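Local atomic coordinates of beta-fructofuranosidase (Bifidobacterium adolescentis, PDB entry 6NOB), a protein that probably hydrolyses terminal beta-fructofuranoside linkages, as in sucrose, as a family 32 glycoside hydrolase. Residues Leu363-Pro377 / Thr386-Lys398. Sequence-based numbering, arbitrary orientation.
Sequences LADFGHQIARTYECP and TVAVGALMHYRDK
Tyr-395 OH is gripped by Thr-316 OG1 and Gly-318 N, and on its way to them it passes the edge of the His-368 imidazole, 3.4 Å from CD2 of that ring. CG anti to the backbone N (chi1 172°) sends the tyrosine there, and the imidazole edge points at its ring in an offset edge-to-face pair, planes 63° apart. His-368 ND1 donates to Asp-365 OD2 (3.0 Å), which Tyr-408 OH also bonds; NE2 bonds to Thr-316, and Leu-392 CD1 sits over one face, 3.9 Å from the ring centroid. A leucine in place of Tyr-395 would probably cost Gly-318 N its hydroxyl acceptor, leave Thr-316 with one partner fewer, and take the aromatic face from the imidazole edge. Glu-375 and Cys-376 match the Glu-Cys motif of family 32 beta-propellers, in relatives the site of the acid/base glutamate, so strand 385-396 probably helps to position an active-site residue. Glu-375 N donates to Ala-391 O (3.1 Å), and the return bond from Ala-391 N to Glu-375 O completes a hydrogen-bonded antiparallel pair. Beyond it, Met-393 N donates to Thr-373 O, and the bent methionine chain packs SD against Glu-375 CD (3.6 Å); OE2 of that carboxylate is salt-bridged to Arg-268.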
loop_
_atom_site.group_PDB
_atom_site.type_symbol
_atom_site.label_atom_id
_atom_site.label_comp_id
_atom_site.label_asym_id
_atom_site.label_seq_id
_atom_site.Cartn_x
_atom_site.Cartn_y
_atom_site.Cartn_z
ATOM N N LEU A 363 10.432 -13.481 -14.963
ATOM C CA LEU A 363 10.474 -14.296 -13.758
ATOM C C LEU A 363 9.203 -15.126 -13.660
ATOM O O LEU A 363 8.103 -14.625 -13.909
ATOM C CB LEU A 363 10.629 -13.427 -12.502
ATOM C CG LEU A 363 10.649 -14.169 -11.164
ATOM C CD1 LEU A 363 11.908 -15.011 -11.047
ATOM C CD2 LEU A 363 10.539 -13.201 -9.993
ATOM N N ALA A 364 9.365 -16.398 -13.309
ATOM C CA ALA A 364 8.254 -17.274 -12.968
ATOM C C ALA A 364 8.611 -18.003 -11.682
ATOM O O ALA A 364 9.731 -18.507 -11.546
ATOM C CB ALA A 364 7.954 -18.274 -14.092
ATOM N N ASP A 365 7.673 -18.049 -10.739
ATOM C CA ASP A 365 7.917 -18.641 -9.423
ATOM C C ASP A 365 7.375 -20.066 -9.432
ATOM O O ASP A 365 6.229 -20.317 -9.058
ATOM C CB ASP A 365 7.276 -17.802 -8.323
ATOM C CG ASP A 365 7.799 -18.152 -6.938
ATOM O OD1 ASP A 365 8.354 -19.259 -6.765
ATOM O OD2 ASP A 365 7.645 -17.323 -6.016
ATOM N N PHE A 366 8.215 -21.013 -9.854
ATOM C CA PHE A 366 7.812 -22.414 -9.832
ATOM C C PHE A 366 7.898 -23.019 -8.440
ATOM O O PHE A 366 7.210 -24.008 -8.166
ATOM C CB PHE A 366 8.654 -23.231 -10.813
ATOM C CG PHE A 366 8.036 -23.346 -12.173
ATOM C CD1 PHE A 366 8.230 -22.354 -13.122
ATOM C CD2 PHE A 366 7.239 -24.433 -12.499
ATOM C CE1 PHE A 366 7.653 -22.450 -14.375
ATOM C CE2 PHE A 366 6.658 -24.537 -13.747
ATOM C CZ PHE A 366 6.866 -23.545 -14.687
ATOM N N GLY A 367 8.718 -22.448 -7.555
ATOM C CA GLY A 367 8.694 -22.875 -6.168
ATOM C C GLY A 367 7.345 -22.651 -5.517
ATOM O O GLY A 367 6.959 -23.389 -4.608
ATOM N N HIS A 368 6.607 -21.646 -5.978
ATOM C CA HIS A 368 5.276 -21.333 -5.476
ATOM C C HIS A 368 4.252 -21.376 -6.603
ATOM O O HIS A 368 3.371 -20.519 -6.705
ATOM C CB HIS A 368 5.268 -19.975 -4.779
ATOM C CG HIS A 368 6.217 -19.890 -3.626
ATOM N ND1 HIS A 368 7.408 -19.196 -3.689
ATOM C CD2 HIS A 368 6.161 -20.428 -2.384
ATOM C CE1 HIS A 368 8.038 -19.304 -2.533
ATOM N NE2 HIS A 368 7.303 -20.046 -1.724
ATOM N N GLN A 369 4.351 -22.393 -7.460
ATOM C CA GLN A 369 3.479 -22.476 -8.624
ATOM C C GLN A 369 2.025 -22.749 -8.263
ATOM O O GLN A 369 1.150 -22.546 -9.112
ATOM C CB GLN A 369 3.990 -23.550 -9.582
ATOM C CG GLN A 369 3.704 -24.965 -9.154
ATOM C CD GLN A 369 3.849 -25.940 -10.301
ATOM O OE1 GLN A 369 4.816 -26.702 -10.366
ATOM N NE2 GLN A 369 2.891 -25.916 -11.220
ATOM N N ILE A 370 1.740 -23.196 -7.039
ATOM C CA ILE A 370 0.347 -23.376 -6.648
ATOM C C ILE A 370 -0.335 -22.049 -6.343
ATOM O O ILE A 370 -1.570 -21.998 -6.278
ATOM C CB ILE A 370 0.219 -24.325 -5.444
ATOM C CG1 ILE A 370 0.990 -23.784 -4.240
ATOM C CG2 ILE A 370 0.709 -25.717 -5.809
ATOM C CD1 ILE A 370 0.813 -24.622 -2.991
ATOM N N ALA A 371 0.424 -20.971 -6.152
ATOM C CA ALA A 371 -0.191 -19.660 -6.006
ATOM C C ALA A 371 -0.919 -19.285 -7.291
ATOM O O ALA A 371 -0.501 -19.649 -8.395
ATOM C CB ALA A 371 0.860 -18.603 -5.661
ATOM N N ARG A 372 -2.028 -18.556 -7.141
ATOM C CA ARG A 372 -2.870 -18.248 -8.295
ATOM C C ARG A 372 -2.133 -17.383 -9.307
ATOM O O ARG A 372 -2.076 -17.712 -10.499
ATOM C CB ARG A 372 -4.155 -17.552 -7.852
ATOM C CG ARG A 372 -5.007 -17.101 -9.032
ATOM C CD ARG A 372 -6.057 -16.086 -8.635
ATOM N NE ARG A 372 -6.841 -15.655 -9.788
ATOM C CZ ARG A 372 -7.989 -16.212 -10.156
ATOM N NH1 ARG A 372 -8.488 -17.222 -9.455
ATOM N NH2 ARG A 372 -8.638 -15.762 -11.221
ATOM N N THR A 373 -1.567 -16.269 -8.853
ATOM C CA THR A 373 -0.981 -15.280 -9.749
ATOM C C THR A 373 -0.209 -14.273 -8.909
ATOM O O THR A 373 -0.280 -14.276 -7.677
ATOM C CB THR A 373 -2.060 -14.585 -10.591
ATOM O OG1 THR A 373 -1.446 -13.816 -11.632
ATOM C CG2 THR A 373 -2.914 -13.672 -9.723
ATOM N N TYR A 374 0.542 -13.417 -9.594
ATOM C CA TYR A 374 1.264 -12.340 -8.940
ATOM C C TYR A 374 0.350 -11.140 -8.721
ATOM O O TYR A 374 -0.670 -10.969 -9.393
ATOM C CB TYR A 374 2.469 -11.907 -9.777
ATOM C CG TYR A 374 3.764 -12.616 -9.465
ATOM C CD1 TYR A 374 4.286 -12.627 -8.176
ATOM C CD2 TYR A 374 4.480 -13.258 -10.467
ATOM C CE1 TYR A 374 5.480 -13.270 -7.896
ATOM C CE2 TYR A 374 5.673 -13.902 -10.196
ATOM C CZ TYR A 374 6.169 -13.903 -8.911
ATOM O OH TYR A 374 7.356 -14.545 -8.643
ATOM N N GLU A 375 0.738 -10.300 -7.766
ATOM C CA GLU A 375 0.151 -8.983 -7.591
ATOM C C GLU A 375 1.261 -8.004 -7.230
ATOM O O GLU A 375 2.195 -8.357 -6.506
ATOM C CB GLU A 375 -0.942 -8.983 -6.509
ATOM C CG GLU A 375 -2.294 -9.483 -7.011
ATOM C CD GLU A 375 -3.440 -9.154 -6.072
ATOM O OE1 GLU A 375 -3.288 -9.353 -4.848
ATOM O OE2 GLU A 375 -4.496 -8.699 -6.561
ATOM N N CYS A 376 1.161 -6.786 -7.765
ATOM C CA CYS A 376 2.068 -5.679 -7.477
ATOM C C CYS A 376 3.532 -6.058 -7.680
ATOM O O CYS A 376 4.295 -6.135 -6.709
ATOM C CB CYS A 376 1.843 -5.175 -6.049
ATOM S SG CYS A 376 0.144 -4.611 -5.745
ATOM N N PRO A 377 3.963 -6.287 -8.917
ATOM C CA PRO A 377 5.365 -6.625 -9.166
ATOM C C PRO A 377 6.238 -5.377 -9.193
ATOM O O PRO A 377 5.760 -4.243 -9.230
ATOM C CB PRO A 377 5.316 -7.292 -10.540
ATOM C CG PRO A 377 4.210 -6.565 -11.236
ATOM C CD PRO A 377 3.183 -6.249 -10.166
ATOM N N THR A 386 20.170 -7.078 -9.520
ATOM C CA THR A 386 18.790 -6.947 -9.974
ATOM C C THR A 386 17.856 -7.640 -8.988
ATOM O O THR A 386 18.115 -8.772 -8.567
ATOM C CB THR A 386 18.618 -7.547 -11.370
ATOM O OG1 THR A 386 19.422 -6.824 -12.313
ATOM C CG2 THR A 386 17.157 -7.477 -11.804
ATOM N N VAL A 387 16.771 -6.959 -8.622
ATOM C CA VAL A 387 15.830 -7.451 -7.623
ATOM C C VAL A 387 14.425 -7.422 -8.207
ATOM O O VAL A 387 14.001 -6.404 -8.767
ATOM C CB VAL A 387 15.883 -6.618 -6.327
ATOM C CG1 VAL A 387 14.890 -7.160 -5.308
ATOM C CG2 VAL A 387 17.297 -6.604 -5.753
ATOM N N ALA A 388 13.704 -8.533 -8.072
ATOM C CA ALA A 388 12.283 -8.598 -8.383
ATOM C C ALA A 388 11.494 -8.814 -7.099
ATOM O O ALA A 388 11.910 -9.584 -6.226
ATOM C CB ALA A 388 11.974 -9.716 -9.383
ATOM N N VAL A 389 10.363 -8.122 -6.985
ATOM C CA VAL A 389 9.502 -8.178 -5.809
ATOM C C VAL A 389 8.067 -8.384 -6.279
ATOM O O VAL A 389 7.606 -7.692 -7.193
ATOM C CB VAL A 389 9.616 -6.895 -4.959
ATOM C CG1 VAL A 389 8.699 -6.967 -3.757
ATOM C CG2 VAL A 389 11.056 -6.669 -4.516
ATOM N N GLY A 390 7.368 -9.334 -5.663
ATOM C CA GLY A 390 5.993 -9.611 -6.035
ATOM C C GLY A 390 5.283 -10.409 -4.966
ATOM O O GLY A 390 5.910 -11.084 -4.145
ATOM N N ALA A 391 3.954 -10.326 -4.989
ATOM C CA ALA A 391 3.103 -10.981 -4.007
ATOM C C ALA A 391 2.424 -12.201 -4.619
ATOM O O ALA A 391 2.078 -12.214 -5.803
ATOM C CB ALA A 391 2.049 -10.010 -3.471
ATOM N N LEU A 392 2.223 -13.226 -3.793
ATOM C CA LEU A 392 1.721 -14.523 -4.239
ATOM C C LEU A 392 0.271 -14.689 -3.794
ATOM O O LEU A 392 -0.004 -14.889 -2.607
ATOM C CB LEU A 392 2.598 -15.647 -3.696
ATOM C CG LEU A 392 4.046 -15.584 -4.183
ATOM C CD1 LEU A 392 4.939 -16.499 -3.362
ATOM C CD2 LEU A 392 4.122 -15.935 -5.660
ATOM N N MET A 393 -0.650 -14.625 -4.753
ATOM C CA MET A 393 -2.072 -14.683 -4.438
ATOM C C MET A 393 -2.489 -16.084 -4.012
ATOM O O MET A 393 -2.017 -17.085 -4.557
ATOM C CB MET A 393 -2.903 -14.259 -5.646
ATOM C CG MET A 393 -3.135 -12.771 -5.772
ATOM S SD MET A 393 -4.736 -12.431 -6.533
ATOM C CE MET A 393 -5.839 -12.735 -5.157
ATOM N N HIS A 394 -3.394 -16.141 -3.034
ATOM C CA HIS A 394 -4.061 -17.382 -2.643
ATOM C C HIS A 394 -3.058 -18.448 -2.212
ATOM O O HIS A 394 -3.203 -19.631 -2.530
ATOM C CB HIS A 394 -4.958 -17.901 -3.768
ATOM C CG HIS A 394 -6.093 -16.986 -4.103
ATOM N ND1 HIS A 394 -6.874 -17.150 -5.227
ATOM C CD2 HIS A 394 -6.581 -15.898 -3.462
ATOM C CE1 HIS A 394 -7.792 -16.200 -5.265
ATOM N NE2 HIS A 394 -7.636 -15.428 -4.204
ATOM N N TYR A 395 -2.031 -18.026 -1.482
ATOM C CA TYR A 395 -1.011 -18.942 -0.996
ATOM C C TYR A 395 -0.654 -18.579 0.434
ATOM O O TYR A 395 -0.358 -17.416 0.730
ATOM C CB TYR A 395 0.245 -18.901 -1.877
ATOM C CG TYR A 395 1.407 -19.688 -1.309
ATOM C CD1 TYR A 395 1.447 -21.076 -1.407
ATOM C CD2 TYR A 395 2.462 -19.043 -0.669
ATOM C CE1 TYR A 395 2.506 -21.800 -0.886
ATOM C CE2 TYR A 395 3.526 -19.758 -0.143
ATOM C CZ TYR A 395 3.543 -21.136 -0.253
ATOM O OH TYR A 395 4.599 -21.851 0.270
ATOM N N ARG A 396 -0.690 -19.571 1.315
ATOM C CA ARG A 396 -0.149 -19.456 2.658
ATOM C C ARG A 396 1.141 -20.255 2.721
ATOM O O ARG A 396 1.221 -21.349 2.158
ATOM C CB ARG A 396 -1.138 -19.969 3.708
ATOM C CG ARG A 396 -2.444 -19.195 3.770
ATOM C CD ARG A 396 -3.373 -19.759 4.833
ATOM N NE ARG A 396 -2.899 -19.470 6.183
ATOM C CZ ARG A 396 -3.564 -19.780 7.291
ATOM N NH1 ARG A 396 -4.739 -20.392 7.217
ATOM N NH2 ARG A 396 -3.053 -19.478 8.476
ATOM N N ASP A 397 2.156 -19.709 3.385
ATOM C CA ASP A 397 3.404 -20.446 3.510
ATOM C C ASP A 397 3.258 -21.536 4.572
ATOM O O ASP A 397 2.214 -21.676 5.215
ATOM C CB ASP A 397 4.571 -19.500 3.805
ATOM C CG ASP A 397 4.371 -18.663 5.063
ATOM O OD1 ASP A 397 3.541 -19.022 5.925
ATOM O OD2 ASP A 397 5.068 -17.631 5.190
ATOM N N LYS A 398 4.319 -22.332 4.744
ATOM C CA LYS A 398 4.311 -23.391 5.749
ATOM C C LYS A 398 3.957 -22.853 7.127
ATOM O O LYS A 398 3.297 -23.540 7.917
ATOM C CB LYS A 398 5.678 -24.081 5.786
ATOM C CG LYS A 398 5.825 -25.145 6.860
ATOM C CD LYS A 398 7.289 -25.462 7.123
HETATM O O HOH W 1 -7.401 -18.878 -7.524
#